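Restriction endonuclease UbaLAI (Unidentified, PDB 5O63) cleaves DNA as a monomeric Type IIE restriction enzyme, whose N-terminal B3 domain, the part described here, binds cognate DNA. Local coordinates at residues E10-A15 with A114-G119; K27-N32 with G97-R102; L108-F113 with E137-L142. All blocks are in the same frame, centred on the assembly; numbering follows the deposited sequence.

Interaction 1: residues E10-A15 with A114-G119; sequences ELVRSA and ARHTDG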
loop_
_atom_site.group_PDB
_atom_site.type_symbol
_atom_site.label_atom_id
_atom_site.label_comp_id
_atom_site.label_asym_id
_atom_site.label_seq_id
_atom_site.Cartn_x
_atom_site.Cartn_y
_atom_site.Cartn_z
ATOM N N GLU A 10 0.559 15.894 0.886
ATOM C CA GLU A 10 -0.783 16.120 0.383
ATOM C C GLU A 10 -1.744 14.996 0.864
ATOM O O GLU A 10 -2.927 15.227 1.222
ATOM C CB GLU A 10 -0.728 16.176 -1.153
ATOM C CG GLU A 10 -1.940 16.880 -1.806
ATOM N N LEU A 11 -1.220 13.781 0.880
ATOM C CA LEU A 11 -2.044 12.637 1.301
ATOM C C LEU A 11 -2.389 12.783 2.800
ATOM O O LEU A 11 -3.562 12.550 3.240
ATOM C CB LEU A 11 -1.286 11.335 0.991
ATOM C CG LEU A 11 -1.936 9.996 1.238
ATOM C CD1 LEU A 11 -3.366 10.037 0.739
ATOM C CD2 LEU A 11 -1.149 9.011 0.415
ATOM N N VAL A 12 -1.404 13.202 3.606
ATOM C CA VAL A 12 -1.673 13.353 5.048
ATOM C C VAL A 12 -2.637 14.507 5.278
ATOM O O VAL A 12 -3.616 14.405 6.046
ATOM C CB VAL A 12 -0.358 13.482 5.825
ATOM C CG1 VAL A 12 -0.582 13.918 7.214
ATOM C CG2 VAL A 12 0.377 12.116 5.766
ATOM N N ARG A 13 -2.387 15.630 4.609
ATOM C CA ARG A 13 -3.295 16.753 4.773
ATOM C C ARG A 13 -4.733 16.375 4.325
ATOM O O ARG A 13 -5.684 16.941 4.877
ATOM C CB ARG A 13 -2.766 17.978 4.013
ATOM C CG ARG A 13 -3.201 17.997 2.567
ATOM N N SER A 14 -4.901 15.379 3.433
ATOM C CA SER A 14 -6.240 15.094 2.933
ATOM C C SER A 14 -7.012 14.371 4.030
ATOM O O SER A 14 -8.244 14.274 3.962
ATOM C CB SER A 14 -6.225 14.265 1.629
ATOM O OG SER A 14 -5.685 12.980 1.801
ATOM N N ALA A 15 -6.290 13.835 5.026
ATOM C CA ALA A 15 -6.916 13.186 6.191
ATOM C C ALA A 15 -7.035 14.158 7.381
ATOM O O ALA A 15 -7.374 13.776 8.495
ATOM C CB ALA A 15 -6.124 11.949 6.590
ATOM N N ALA A 114 2.576 7.343 8.271
ATOM C CA ALA A 114 3.046 8.674 8.668
ATOM C C ALA A 114 2.958 8.916 10.170
ATOM O O ALA A 114 1.988 8.542 10.819
ATOM C CB ALA A 114 2.277 9.737 7.906
ATOM N N ARG A 115 3.994 9.549 10.727
ATOM C CA ARG A 115 3.901 10.201 12.029
ATOM C C ARG A 115 3.384 11.612 11.799
ATOM O O ARG A 115 3.846 12.325 10.896
ATOM C CB ARG A 115 5.255 10.236 12.728
ATOM C CG ARG A 115 6.010 8.930 12.741
ATOM C CD ARG A 115 5.769 8.151 14.002
ATOM N NE ARG A 115 6.440 6.857 13.940
ATOM C CZ ARG A 115 6.152 5.831 14.734
ATOM N NH1 ARG A 115 5.204 5.956 15.657
ATOM N NH2 ARG A 115 6.804 4.681 14.605
ATOM N N HIS A 116 2.434 12.016 12.632
ATOM C CA HIS A 116 1.837 13.326 12.497
ATOM C C HIS A 116 2.418 14.295 13.488
ATOM O O HIS A 116 2.900 13.910 14.554
ATOM C CB HIS A 116 0.324 13.236 12.687
ATOM C CG HIS A 116 -0.324 12.266 11.731
ATOM N ND1 HIS A 116 -1.337 11.408 12.114
ATOM C CD2 HIS A 116 -0.074 11.992 10.423
ATOM C CE1 HIS A 116 -1.688 10.651 11.083
ATOM N NE2 HIS A 116 -0.953 11.002 10.039
ATOM N N THR A 117 2.366 15.553 13.118
ATOM C CA THR A 117 2.857 16.587 14.034
ATOM C C THR A 117 2.144 16.600 15.386
ATOM O O THR A 117 2.744 16.997 16.392
ATOM C CB THR A 117 2.746 17.967 13.408
ATOM O OG1 THR A 117 1.377 18.275 13.094
ATOM C CG2 THR A 117 3.608 18.047 12.205
ATOM N N ASP A 118 0.872 16.209 15.428
ATOM C CA ASP A 118 0.121 16.214 16.680
ATOM C C ASP A 118 0.455 14.987 17.534
ATOM O O ASP A 118 -0.147 14.771 18.567
ATOM C CB ASP A 118 -1.406 16.312 16.425
ATOM C CG ASP A 118 -2.002 15.045 15.814
ATOM O OD1 ASP A 118 -1.229 14.141 15.497
ATOM O OD2 ASP A 118 -3.247 14.961 15.641
ATOM N N GLY A 119 1.423 14.187 17.095
ATOM C CA GLY A 119 1.824 13.017 17.847
ATOM C C GLY A 119 1.042 11.770 17.500
ATOM O O GLY A 119 1.391 10.685 17.977
#
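V12, near the C-terminal end of helix 3-14, packs on A114 and H116 at the end of strand 108-116, joining a helix to the sheet of the B3 domain. The contact is small, 97 Å² buried over both sides, all of it from one valine on two strand residues. CG2 of V12 meets CB of A114 methyl to methyl at 3.7 Å. The other branch, CG1, lies anti to the backbone N (chi1 168°), which carries it to the imidazole: V12 CG1 approaches H116 CD2 obliquely at 3.8 Å. No hydrogen bond crosses between the segments. The ring is instead held from outside, ND1 by S120 OG and NE2 by Y124 OH; both nitrogens are satisfied, which probably holds the ring at the rotation that presents CD2 to the valine. Y124, on the neighbouring strand 121-128, also touches V12 and A114 and adds to the buried cluster.

The solvent side contrasts with this. CB of R115 points away from the helix, and past H116 the chain leaves the strand in a type I beta turn closed by G119 N on H116 O at 3.0 Å. T117 and D118 are exposed in that turn, although D118 forms a salt bridge with K17. Elsewhere on the helix, S14 OG donates to L11 O at 2.6 Å, tilted 26° from the carbonyl plane.

Interaction 2: residues K27-N32 with G97-R102; sequences KVLTPN and GLLNER. With nucleotides of chain D.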
loop_
_atom_site.group_PDB
_atom_site.type_symbol
_atom_site.label_atom_id
_atom_site.label_comp_id
_atom_site.label_asym_id
_atom_site.label_seq_id
_atom_site.Cartn_x
_atom_site.Cartn_y
_atom_site.Cartn_z
ATOM N N LYS A 27 4.248 -0.880 -4.423
ATOM C CA LYS A 27 4.357 -2.180 -5.116
ATOM C C LYS A 27 3.652 -2.083 -6.464
ATOM O O LYS A 27 2.481 -1.683 -6.570
ATOM C CB LYS A 27 3.759 -3.337 -4.305
ATOM C CG LYS A 27 4.026 -4.697 -4.976
ATOM C CD LYS A 27 3.142 -5.828 -4.378
ATOM C CE LYS A 27 3.541 -7.168 -5.049
ATOM N NZ LYS A 27 2.538 -8.292 -4.672
ATOM N N VAL A 28 4.376 -2.453 -7.526
ATOM C CA VAL A 28 3.720 -2.734 -8.795
ATOM C C VAL A 28 3.126 -4.118 -8.705
ATOM O O VAL A 28 3.847 -5.113 -8.432
ATOM C CB VAL A 28 4.741 -2.689 -9.992
ATOM C CG1 VAL A 28 4.060 -2.958 -11.290
ATOM C CG2 VAL A 28 5.498 -1.317 -9.980
ATOM N N LEU A 29 1.806 -4.184 -8.849
ATOM C CA LEU A 29 1.117 -5.453 -8.574
ATOM C C LEU A 29 1.519 -6.502 -9.606
ATOM O O LEU A 29 1.965 -6.156 -10.737
ATOM C CB LEU A 29 -0.417 -5.304 -8.602
ATOM C CG LEU A 29 -0.908 -4.317 -7.510
ATOM C CD1 LEU A 29 -2.465 -4.534 -7.515
ATOM C CD2 LEU A 29 -0.226 -4.574 -6.197
ATOM N N THR A 30 1.309 -7.778 -9.264
ATOM C CA THR A 30 1.383 -8.850 -10.279
ATOM C C THR A 30 -0.045 -9.213 -10.671
ATOM O O THR A 30 -0.996 -8.866 -9.886
ATOM C CB THR A 30 2.101 -10.138 -9.771
ATOM O OG1 THR A 30 1.245 -10.895 -8.895
ATOM C CG2 THR A 30 3.382 -9.780 -8.946
ATOM N N PRO A 31 -0.270 -9.894 -11.764
ATOM C CA PRO A 31 -1.632 -10.106 -12.254
ATOM C C PRO A 31 -2.480 -10.835 -11.219
ATOM O O PRO A 31 -3.725 -10.546 -11.144
ATOM C CB PRO A 31 -1.441 -10.943 -13.530
ATOM C CG PRO A 31 -0.103 -10.279 -14.108
ATOM C CD PRO A 31 0.729 -10.170 -12.842
ATOM N N ASN A 32 -1.880 -11.721 -10.427
ATOM C CA ASN A 32 -2.744 -12.447 -9.440
ATOM C C ASN A 32 -3.266 -11.550 -8.346
ATOM O O ASN A 32 -4.327 -11.885 -7.769
ATOM C CB ASN A 32 -1.979 -13.580 -8.758
ATOM C CG ASN A 32 -2.924 -14.710 -8.322
ATOM O OD1 ASN A 32 -3.673 -15.221 -9.136
ATOM N ND2 ASN A 32 -2.894 -15.031 -7.042
ATOM N N GLY A 97 -11.770 -1.278 -4.585
ATOM C CA GLY A 97 -12.127 -2.141 -5.717
ATOM C C GLY A 97 -11.503 -1.767 -7.053
ATOM O O GLY A 97 -11.548 -2.593 -7.992
ATOM N N LEU A 98 -10.873 -0.602 -7.154
ATOM C CA LEU A 98 -10.169 -0.262 -8.398
ATOM C C LEU A 98 -9.206 -1.401 -8.719
ATOM O O LEU A 98 -8.977 -1.722 -9.887
ATOM C CB LEU A 98 -9.394 1.067 -8.282
ATOM C CG LEU A 98 -8.629 1.460 -9.565
ATOM C CD1 LEU A 98 -9.511 1.398 -10.837
ATOM C CD2 LEU A 98 -8.055 2.858 -9.414
ATOM N N LEU A 99 -8.662 -2.053 -7.699
ATOM C CA LEU A 99 -7.586 -3.044 -8.008
ATOM C C LEU A 99 -8.152 -4.295 -8.690
ATOM O O LEU A 99 -7.403 -5.087 -9.268
ATOM C CB LEU A 99 -6.852 -3.498 -6.762
ATOM C CG LEU A 99 -6.008 -2.451 -6.048
ATOM C CD1 LEU A 99 -5.365 -3.136 -4.848
ATOM C CD2 LEU A 99 -5.009 -1.837 -7.002
ATOM N N ASN A 100 -9.472 -4.479 -8.636
ATOM C CA ASN A 100 -9.971 -5.721 -9.200
ATOM C C ASN A 100 -9.963 -5.749 -10.748
ATOM O O ASN A 100 -9.969 -6.843 -11.358
ATOM C CB ASN A 100 -11.386 -5.955 -8.647
ATOM C CG ASN A 100 -11.344 -6.337 -7.208
ATOM O OD1 ASN A 100 -10.388 -6.985 -6.730
ATOM N ND2 ASN A 100 -12.381 -5.897 -6.448
ATOM N N GLU A 101 -9.944 -4.581 -11.377
ATOM C CA GLU A 101 -10.017 -4.510 -12.823
ATOM C C GLU A 101 -8.689 -4.942 -13.425
ATOM O O GLU A 101 -7.697 -4.297 -13.184
ATOM C CB GLU A 101 -10.389 -3.090 -13.260
ATOM C CG GLU A 101 -11.901 -2.803 -13.122
ATOM C CD GLU A 101 -12.777 -3.410 -14.210
ATOM O OE1 GLU A 101 -12.251 -3.779 -15.280
ATOM O OE2 GLU A 101 -14.021 -3.497 -14.004
ATOM N N ARG A 102 -8.686 -6.013 -14.212
ATOM C CA ARG A 102 -7.427 -6.639 -14.668
ATOM C C ARG A 102 -6.910 -6.210 -16.060
ATOM O O ARG A 102 -5.811 -6.625 -16.434
ATOM C CB ARG A 102 -7.600 -8.179 -14.689
ATOM C CG ARG A 102 -7.776 -8.820 -13.316
ATOM C CD ARG A 102 -6.582 -8.441 -12.381
ATOM N NE ARG A 102 -6.238 -9.461 -11.371
ATOM C CZ ARG A 102 -7.079 -10.000 -10.457
ATOM N NH1 ARG A 102 -8.424 -9.639 -10.379
ATOM N NH2 ARG A 102 -6.589 -10.941 -9.638
ATOM P P DC D 4 1.532 -13.870 -11.307
ATOM O OP1 DC D 4 1.847 -13.487 -12.725
ATOM O OP2 DC D 4 0.703 -12.882 -10.472
ATOM O "O5'" DC D 4 0.727 -15.226 -11.253
ATOM C "C5'" DC D 4 1.275 -16.392 -12.029
ATOM C "C4'" DC D 4 0.388 -17.586 -11.847
ATOM O "O4'" DC D 4 0.424 -18.012 -10.472
ATOM C "C3'" DC D 4 -1.094 -17.272 -12.152
ATOM O "O3'" DC D 4 -1.525 -18.162 -13.194
ATOM C "C2'" DC D 4 -1.821 -17.596 -10.834
ATOM C "C1'" DC D 4 -0.797 -18.554 -10.168
ATOM N N1 DC D 4 -0.918 -18.559 -8.706
ATOM C C2 DC D 4 -1.526 -19.663 -8.076
ATOM O O2 DC D 4 -1.872 -20.679 -8.759
ATOM N N3 DC D 4 -1.667 -19.632 -6.720
ATOM C C4 DC D 4 -1.281 -18.551 -6.008
ATOM N N4 DC D 4 -1.509 -18.580 -4.677
ATOM C C5 DC D 4 -0.662 -17.394 -6.637
ATOM C C6 DC D 4 -0.531 -17.432 -7.981
ATOM P P DA D 5 -2.963 -17.939 -13.906
ATOM O OP1 DA D 5 -2.910 -18.721 -15.195
ATOM O OP2 DA D 5 -3.344 -16.508 -13.922
ATOM O "O5'" DA D 5 -3.987 -18.649 -12.913
ATOM C "C5'" DA D 5 -3.869 -20.054 -12.691
ATOM C "C4'" DA D 5 -4.782 -20.490 -11.580
ATOM O "O4'" DA D 5 -4.344 -19.898 -10.358
ATOM C "C3'" DA D 5 -6.228 -20.043 -11.705
ATOM O "O3'" DA D 5 -6.958 -21.093 -12.331
ATOM C "C2'" DA D 5 -6.637 -19.815 -10.202
ATOM C "C1'" DA D 5 -5.360 -20.168 -9.438
ATOM N N9 DA D 5 -5.144 -19.330 -8.251
ATOM C C8 DA D 5 -4.526 -18.090 -8.186
ATOM N N7 DA D 5 -4.455 -17.615 -6.970
ATOM C C5 DA D 5 -5.078 -18.587 -6.196
ATOM C C6 DA D 5 -5.366 -18.676 -4.807
ATOM N N6 DA D 5 -5.033 -17.723 -3.910
ATOM N N1 DA D 5 -5.989 -19.811 -4.366
ATOM C C2 DA D 5 -6.305 -20.743 -5.255
ATOM N N3 DA D 5 -6.094 -20.793 -6.583
ATOM C C4 DA D 5 -5.441 -19.675 -6.986
ATOM P P DC D 3 6.473 -11.414 -7.723
ATOM O OP1 DC D 3 7.031 -10.940 -9.055
ATOM O OP2 DC D 3 5.916 -10.441 -6.708
ATOM O "O5'" DC D 3 5.364 -12.512 -8.008
ATOM C "C5'" DC D 3 5.662 -13.536 -8.908
ATOM C "C4'" DC D 3 4.579 -14.554 -8.934
ATOM O "O4'" DC D 3 4.508 -15.241 -7.667
ATOM C "C3'" DC D 3 3.180 -13.998 -9.162
ATOM O "O3'" DC D 3 2.921 -14.134 -10.570
ATOM C "C2'" DC D 3 2.293 -14.933 -8.289
ATOM C "C1'" DC D 3 3.302 -15.994 -7.822
ATOM N N1 DC D 3 2.960 -16.640 -6.592
ATOM C C2 DC D 3 2.659 -18.011 -6.613
ATOM O O2 DC D 3 2.777 -18.637 -7.696
ATOM N N3 DC D 3 2.236 -18.625 -5.462
ATOM C C4 DC D 3 2.092 -17.918 -4.331
ATOM N N4 DC D 3 1.725 -18.578 -3.237
ATOM C C5 DC D 3 2.369 -16.481 -4.282
ATOM C C6 DC D 3 2.808 -15.897 -5.431
#
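The DNA-contacting loop after strand 19-28 is backed by R102, whose guanidinium meets the carbonyls of P31 and N32 on the protein side while T30 and N32 hold the DNA. The main bond runs from R102 NE to P31 O at 2.7 Å and is nearly straight (N-H...O 170°); the oxygen lies in the guanidinium plane, at its edge, and the donor sits close to the C=O axis. NH2 of R102 adds weak bonds to the same oxygen and to N32 O, the latter at 3.1 Å, and also pairs with D34 in a salt bridge. A bend at chi2 (-56°) folds the arginine back toward the preceding 3-10 segment 97-100, where R102 NH1 weakly reaches N100 O at 3.3 Å. Deeper in, L29 and L99 cross at about a right angle, CD1 of L29 on CD2 of L99 at 3.7 Å, beside V40 and T109.

In B3 domains the DNA lies in a cleft of the open barrel, and this loop is consistent with one of the two arms that grip it. The OP2 oxygen of DC4 of chain D is bound twice, by T30 OG1 at 2.6 Å and by the backbone N of N32 at 2.8 Å. With CG anti to the backbone N (chi1 -152°), the N32 amide extends to the bases, and its ND2 donates to N7 of DA5 of chain D, a major-groove acceptor, at 3.0 Å. With a leucine in place of R102, P31 O would probably lose its straight donor and D34 its charged mate, leaving the turn that carries N32 freer to shift against the DNA. N32 O also accepts a hydrogen bond from H38 ND1.

Interaction 3: residues L108-F113 with E137-L142; sequences LTIFLF and EVLFAL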
loop_
_atom_site.group_PDB
_atom_site.type_symbol
_atom_site.label_atom_id
_atom_site.label_comp_id
_atom_site.label_asym_id
_atom_site.label_seq_id
_atom_site.Cartn_x
_atom_site.Cartn_y
_atom_site.Cartn_z
ATOM N N LEU A 108 -0.576 -0.171 -9.472
ATOM C CA LEU A 108 0.323 0.213 -8.394
ATOM C C LEU A 108 -0.494 0.307 -7.088
ATOM O O LEU A 108 -1.610 0.794 -7.123
ATOM C CB LEU A 108 0.988 1.590 -8.714
ATOM C CG LEU A 108 2.033 2.092 -7.742
ATOM C CD1 LEU A 108 3.334 1.255 -7.844
ATOM C CD2 LEU A 108 2.365 3.623 -7.995
ATOM N N THR A 109 0.085 -0.134 -5.984
ATOM C CA THR A 109 -0.414 0.261 -4.669
ATOM C C THR A 109 0.638 1.035 -3.928
ATOM O O THR A 109 1.817 0.661 -3.961
ATOM C CB THR A 109 -0.846 -0.959 -3.850
ATOM O OG1 THR A 109 0.257 -1.882 -3.663
ATOM C CG2 THR A 109 -2.012 -1.635 -4.505
ATOM N N ILE A 110 0.225 2.120 -3.254
ATOM C CA ILE A 110 1.117 2.864 -2.383
ATOM C C ILE A 110 0.553 2.820 -0.969
ATOM O O ILE A 110 -0.603 3.144 -0.763
ATOM C CB ILE A 110 1.292 4.309 -2.811
ATOM C CG1 ILE A 110 1.831 4.396 -4.242
ATOM C CG2 ILE A 110 2.187 5.069 -1.728
ATOM C CD1 ILE A 110 1.858 5.799 -4.727
ATOM N N PHE A 111 1.379 2.416 -0.005
ATOM C CA PHE A 111 1.015 2.499 1.398
ATOM C C PHE A 111 1.985 3.489 2.026
ATOM O O PHE A 111 3.175 3.448 1.774
ATOM C CB PHE A 111 1.146 1.159 2.113
ATOM C CG PHE A 111 0.240 0.062 1.601
ATOM C CD1 PHE A 111 -0.905 -0.239 2.316
ATOM C CD2 PHE A 111 0.604 -0.718 0.477
ATOM C CE1 PHE A 111 -1.751 -1.282 1.872
ATOM C CE2 PHE A 111 -0.258 -1.749 0.042
ATOM C CZ PHE A 111 -1.401 -1.995 0.759
ATOM N N LEU A 112 1.474 4.364 2.873
ATOM C CA LEU A 112 2.322 5.331 3.561
ATOM C C LEU A 112 2.038 5.183 5.046
ATOM O O LEU A 112 0.865 5.117 5.428
ATOM C CB LEU A 112 1.987 6.752 3.114
ATOM C CG LEU A 112 2.893 7.895 3.544
ATOM C CD1 LEU A 112 4.130 7.859 2.683
ATOM C CD2 LEU A 112 2.134 9.277 3.462
ATOM N N PHE A 113 3.080 5.102 5.874
ATOM C CA PHE A 113 2.901 5.152 7.316
ATOM C C PHE A 113 3.432 6.486 7.749
ATOM O O PHE A 113 4.609 6.768 7.548
ATOM C CB PHE A 113 3.606 4.008 8.063
ATOM C CG PHE A 113 3.434 4.116 9.564
ATOM C CD1 PHE A 113 2.250 3.743 10.167
ATOM C CD2 PHE A 113 4.439 4.665 10.347
ATOM C CE1 PHE A 113 2.073 3.866 11.551
ATOM C CE2 PHE A 113 4.286 4.781 11.721
ATOM C CZ PHE A 113 3.098 4.377 12.324
ATOM N N GLU A 137 1.447 6.205 -14.186
ATOM C CA GLU A 137 2.719 6.735 -14.606
ATOM C C GLU A 137 3.208 7.832 -13.648
ATOM O O GLU A 137 4.404 7.798 -13.255
ATOM C CB GLU A 137 2.630 7.287 -16.015
ATOM C CG GLU A 137 2.312 6.302 -17.056
ATOM C CD GLU A 137 2.083 7.043 -18.355
ATOM O OE1 GLU A 137 0.928 7.053 -18.840
ATOM O OE2 GLU A 137 3.053 7.675 -18.838
ATOM N N VAL A 138 2.321 8.751 -13.271
ATOM C CA VAL A 138 2.742 9.824 -12.378
ATOM C C VAL A 138 3.164 9.228 -11.020
ATOM O O VAL A 138 4.223 9.570 -10.509
ATOM C CB VAL A 138 1.644 10.919 -12.216
ATOM C CG1 VAL A 138 1.985 11.893 -11.086
ATOM C CG2 VAL A 138 1.545 11.714 -13.484
ATOM N N LEU A 139 2.378 8.303 -10.471
ATOM C CA LEU A 139 2.735 7.728 -9.191
ATOM C C LEU A 139 3.981 6.866 -9.246
ATOM O O LEU A 139 4.837 6.925 -8.337
ATOM C CB LEU A 139 1.575 6.896 -8.634
ATOM C CG LEU A 139 0.353 7.756 -8.287
ATOM C CD1 LEU A 139 -0.753 6.836 -7.797
ATOM C CD2 LEU A 139 0.664 8.867 -7.258
ATOM N N PHE A 140 4.115 6.077 -10.307
ATOM C CA PHE A 140 5.309 5.257 -10.440
ATOM C C PHE A 140 6.582 6.148 -10.477
ATOM O O PHE A 140 7.608 5.849 -9.795
ATOM C CB PHE A 140 5.211 4.380 -11.677
ATOM C CG PHE A 140 6.417 3.439 -11.821
ATOM C CD1 PHE A 140 7.513 3.862 -12.555
ATOM C CD2 PHE A 140 6.487 2.237 -11.131
ATOM C CE1 PHE A 140 8.641 3.061 -12.640
ATOM C CE2 PHE A 140 7.607 1.430 -11.203
ATOM C CZ PHE A 140 8.696 1.857 -11.966
ATOM N N ALA A 141 6.519 7.197 -11.272
ATOM C CA ALA A 141 7.669 8.109 -11.354
ATOM C C ALA A 141 8.034 8.698 -9.953
ATOM O O ALA A 141 9.220 8.874 -9.630
ATOM C CB ALA A 141 7.371 9.255 -12.349
ATOM N N LEU A 142 7.022 9.095 -9.166
ATOM C CA LEU A 142 7.315 9.648 -7.838
ATOM C C LEU A 142 7.884 8.624 -6.875
ATOM O O LEU A 142 8.711 8.986 -6.065
ATOM C CB LEU A 142 6.078 10.233 -7.139
ATOM C CG LEU A 142 5.114 11.107 -7.857
ATOM C CD1 LEU A 142 3.872 11.285 -7.019
ATOM C CD2 LEU A 142 5.833 12.356 -7.963
#
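L108 and I110 of strand 108-116 both lean on L139 of helix 136-144, and apolar packing is all that passes between the segments; no hydrogen bond crosses. The closest pair is L108 CD2 with L139 CB at 3.4 Å, tighter than usual van der Waals contact. The same methyl also lies 3.8 Å from F140 N, against the helix backbone. L108 reaches this place with CG anti to the backbone N (chi1 -176°). I110, two residues along the strand, adds its outermost carbon: CD1 of I110 approaches L139 CB at 4.1 Å and lies at similar range from both leucine methyls, so L139 rests on two strand side chains at once. Y7 of helix 3-14 touches both I110 and L139.

Aromatic contacts lie outside this pairing. The F140 ring stacks with F144, one helical turn on, and its side chain touches V28 of the adjoining strand. F111 packs edge-to-face with F125 and F50.

Backbone bonds stay within helix or sheet: A141 N bonds to E137 O, while L108 pairs with A128 and I110 with D126 on strand 121-128, and T109 with K27 on the other side.

The axes of segments 108-113 and 137-142 pass 9.5 Å apart with their directions 51° apart, a helix laid across one face of a sheet by a few aliphatic residues, in keeping with the helix-flanked beta barrel of the B3 fold.

How the interactions relate
Strand 108-116 ties the contacts together: residues 108-113 serve interaction 3 and residues 114-116 at its end, with the turn to 119, serve interaction 1, while interaction 2 reaches its start through the neighbouring strand 19-28. Centres of interactions 1 and 2 lie about 26 Å apart, on opposite sides of the chain's centre, with interaction 3 about 17 Å from the first and 13 Å from the second. Along the chain, interaction 2 is nested within the loop closed by interaction 1, and interaction 3 follows interaction 2 and alternates with interaction 1. Helices 3-14 and 136-144 pack on the shared strand, nearest atoms of interactions 1 and 3 about 19 and 11 Å from the DNA; the DNA-contacting loop follows strand 19-28.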